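Local coordinates for NtrC family transcriptional regulator (Clostridium acetobutylicum ATCC 824, PDB 2Q5C), which probably regulates transcription as an ATP-dependent, sequence-specific DNA-binding activator, of which this chain is the N-terminal PrpR-type portion, at residues Pro72-Lys77 against Arg174-Glu179. Residues are numbered along the deposited sequence; the frame is centred on the assembly and turned at random.
With SO4 (sulfate ion), chain G.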
loop_
_atom_site.group_PDB
_atom_site.type_symbol
_atom_site.label_atom_id
_atom_site.label_comp_id
_atom_site.label_asym_id
_atom_site.label_seq_id
_atom_site.Cartn_x
_atom_site.Cartn_y
_atom_site.Cartn_z
ATOM N N PRO A 72 6.367 -17.093 3.448
ATOM C CA PRO A 72 5.091 -16.526 2.975
ATOM C C PRO A 72 5.022 -14.993 3.055
ATOM O O PRO A 72 5.355 -14.410 4.099
ATOM C CB PRO A 72 4.073 -17.150 3.906
ATOM C CG PRO A 72 4.693 -18.498 4.268
ATOM C CD PRO A 72 6.154 -18.174 4.435
ATOM N N SER A 73 4.658 -14.383 1.931
ATOM C CA SER A 73 4.514 -12.934 1.762
ATOM C C SER A 73 3.074 -12.725 1.322
ATOM O O SER A 73 2.665 -13.187 0.250
ATOM C CB SER A 73 5.466 -12.387 0.682
ATOM O OG SER A 73 5.219 -10.984 0.418
ATOM N N ILE A 74 2.294 -12.027 2.138
ATOM C CA ILE A 74 0.863 -11.806 1.871
ATOM C C ILE A 74 0.682 -10.346 1.514
ATOM O O ILE A 74 1.263 -9.463 2.162
ATOM C CB ILE A 74 0.001 -12.180 3.097
ATOM C CG1 ILE A 74 0.027 -13.691 3.346
ATOM C CG2 ILE A 74 -1.430 -11.694 2.954
ATOM C CD1 ILE A 74 1.322 -14.185 4.036
ATOM N N SER A 75 -0.103 -10.097 0.473
ATOM C CA SER A 75 -0.377 -8.759 0.012
ATOM C C SER A 75 -1.766 -8.316 0.446
ATOM O O SER A 75 -2.735 -9.010 0.176
ATOM C CB SER A 75 -0.314 -8.727 -1.507
ATOM O OG SER A 75 -0.378 -7.383 -1.891
ATOM N N ILE A 76 -1.853 -7.176 1.133
ATOM C CA ILE A 76 -3.150 -6.495 1.338
ATOM C C ILE A 76 -3.480 -5.821 0.001
ATOM O O ILE A 76 -2.670 -5.060 -0.528
ATOM C CB ILE A 76 -3.076 -5.413 2.445
ATOM C CG1 ILE A 76 -2.648 -6.009 3.799
ATOM C CG2 ILE A 76 -4.429 -4.691 2.546
ATOM C CD1 ILE A 76 -2.085 -4.929 4.775
ATOM N N LYS A 77 -4.638 -6.165 -0.570
ATOM C CA LYS A 77 -4.995 -5.564 -1.862
ATOM C C LYS A 77 -5.546 -4.162 -1.645
ATOM O O LYS A 77 -6.333 -3.972 -0.719
ATOM C CB LYS A 77 -6.016 -6.424 -2.600
ATOM C CG LYS A 77 -5.630 -7.900 -2.746
ATOM C CD LYS A 77 -4.307 -8.088 -3.486
ATOM C CE LYS A 77 -3.877 -9.564 -3.465
ATOM N NZ LYS A 77 -2.617 -9.806 -4.237
ATOM N N ARG A 174 -7.680 -7.726 8.421
ATOM C CA ARG A 174 -8.169 -9.029 8.940
ATOM C C ARG A 174 -8.091 -10.123 7.903
ATOM O O ARG A 174 -7.676 -11.260 8.224
ATOM C CB ARG A 174 -9.600 -8.894 9.457
ATOM C CG ARG A 174 -9.701 -8.088 10.743
ATOM C CD ARG A 174 -11.167 -8.024 11.195
ATOM N NE ARG A 174 -11.255 -7.372 12.489
ATOM C CZ ARG A 174 -11.138 -8.017 13.650
ATOM N NH1 ARG A 174 -10.935 -9.336 13.673
ATOM N NH2 ARG A 174 -11.220 -7.336 14.778
ATOM N N ARG A 175 -8.469 -9.804 6.662
ATOM C CA ARG A 175 -8.401 -10.807 5.587
ATOM C C ARG A 175 -6.976 -11.242 5.328
ATOM O O ARG A 175 -6.710 -12.428 5.082
ATOM C CB ARG A 175 -9.032 -10.284 4.291
ATOM C CG ARG A 175 -10.539 -10.042 4.380
ATOM C CD ARG A 175 -11.120 -9.809 2.992
ATOM N NE ARG A 175 -10.853 -8.466 2.471
ATOM C CZ ARG A 175 -11.739 -7.469 2.464
ATOM N NH1 ARG A 175 -12.966 -7.663 2.954
ATOM N NH2 ARG A 175 -11.406 -6.282 1.960
ATOM N N ALA A 176 -6.036 -10.296 5.358
ATOM C CA ALA A 176 -4.630 -10.644 5.123
ATOM C C ALA A 176 -4.083 -11.526 6.238
ATOM O O ALA A 176 -3.294 -12.448 5.992
ATOM C CB ALA A 176 -3.782 -9.369 4.948
ATOM N N ILE A 177 -4.496 -11.258 7.470
ATOM C CA ILE A 177 -4.072 -12.090 8.597
ATOM C C ILE A 177 -4.605 -13.496 8.435
ATOM O O ILE A 177 -3.845 -14.451 8.625
ATOM C CB ILE A 177 -4.485 -11.468 9.948
ATOM C CG1 ILE A 177 -3.632 -10.221 10.207
ATOM C CG2 ILE A 177 -4.349 -12.475 11.099
ATOM C CD1 ILE A 177 -4.158 -9.356 11.344
ATOM N N GLU A 178 -5.883 -13.615 8.078
ATOM C CA GLU A 178 -6.464 -14.940 7.819
ATOM C C GLU A 178 -5.668 -15.675 6.752
ATOM O O GLU A 178 -5.343 -16.859 6.915
ATOM C CB GLU A 178 -7.944 -14.829 7.432
ATOM C CG GLU A 178 -8.698 -16.195 7.501
ATOM C CD GLU A 178 -10.076 -16.197 6.824
ATOM O OE1 GLU A 178 -10.543 -15.142 6.306
ATOM O OE2 GLU A 178 -10.698 -17.297 6.792
ATOM N N GLU A 179 -5.335 -14.998 5.659
ATOM C CA GLU A 179 -4.571 -15.622 4.589
ATOM C C GLU A 179 -3.203 -16.074 5.093
ATOM O O GLU A 179 -2.750 -17.189 4.810
ATOM C CB GLU A 179 -4.418 -14.651 3.428
ATOM C CG GLU A 179 -3.730 -15.228 2.232
ATOM C CD GLU A 179 -3.612 -14.220 1.114
ATOM O OE1 GLU A 179 -4.373 -13.214 1.108
ATOM O OE2 GLU A 179 -2.741 -14.426 0.250
HETATM S S SO4 G . -12.025 -11.888 11.241
HETATM O O1 SO4 G . -12.201 -11.790 9.793
HETATM O O2 SO4 G . -10.715 -11.379 11.645
HETATM O O3 SO4 G . -13.086 -11.110 11.877
HETATM O O4 SO4 G . -12.113 -13.289 11.660
HETATM O O HOH W 1 -1.251 -12.319 -0.999
HETATM O O HOH W 2 -4.736 -10.257 1.688
#
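Ile74 lays its CG2 methyl over the Ala176 turn of helix 170-187, 3.6 Å from Ala176 O and 3.9 Å from Ala176 CB. A chi1 of -68° puts CG1 beside the backbone N and CG2 anti to it, which also brings CG2 alongside the carboxylate of Glu179, 3.8 Å from Glu179 OE1. The two side chains run past each other in opposite directions. Two residues on, Ile76 adds its CG1, 3.7 Å from Ala176 CB, so one small methyl is shared by two isoleucines.

No direct hydrogen bond joins strand and helix, but two waters bridge them. Glu179, extended with CG anti to its backbone N (chi1 -176°), reaches across the edge of the strand. Its OE2 accepts from the water bound to Ser75 N (2.9 Å), its OE1 from the water bound to Ser75 O (2.8 Å). The backbone N-H and C=O of Ser75 are thus linked to the carboxylate, while Ser75 OG bonds to Ser62 OG. Strand 73-76 pairs with strand 54-58, whose Ile56 also touches Ala176. The arrangement is that of a Rossmann-like, parallel alpha/beta domain of strand order 2-1-3-4, flanked by the C-terminal helix, its segment 174-179 nearly antiparallel (161°) to edge strand 73-76.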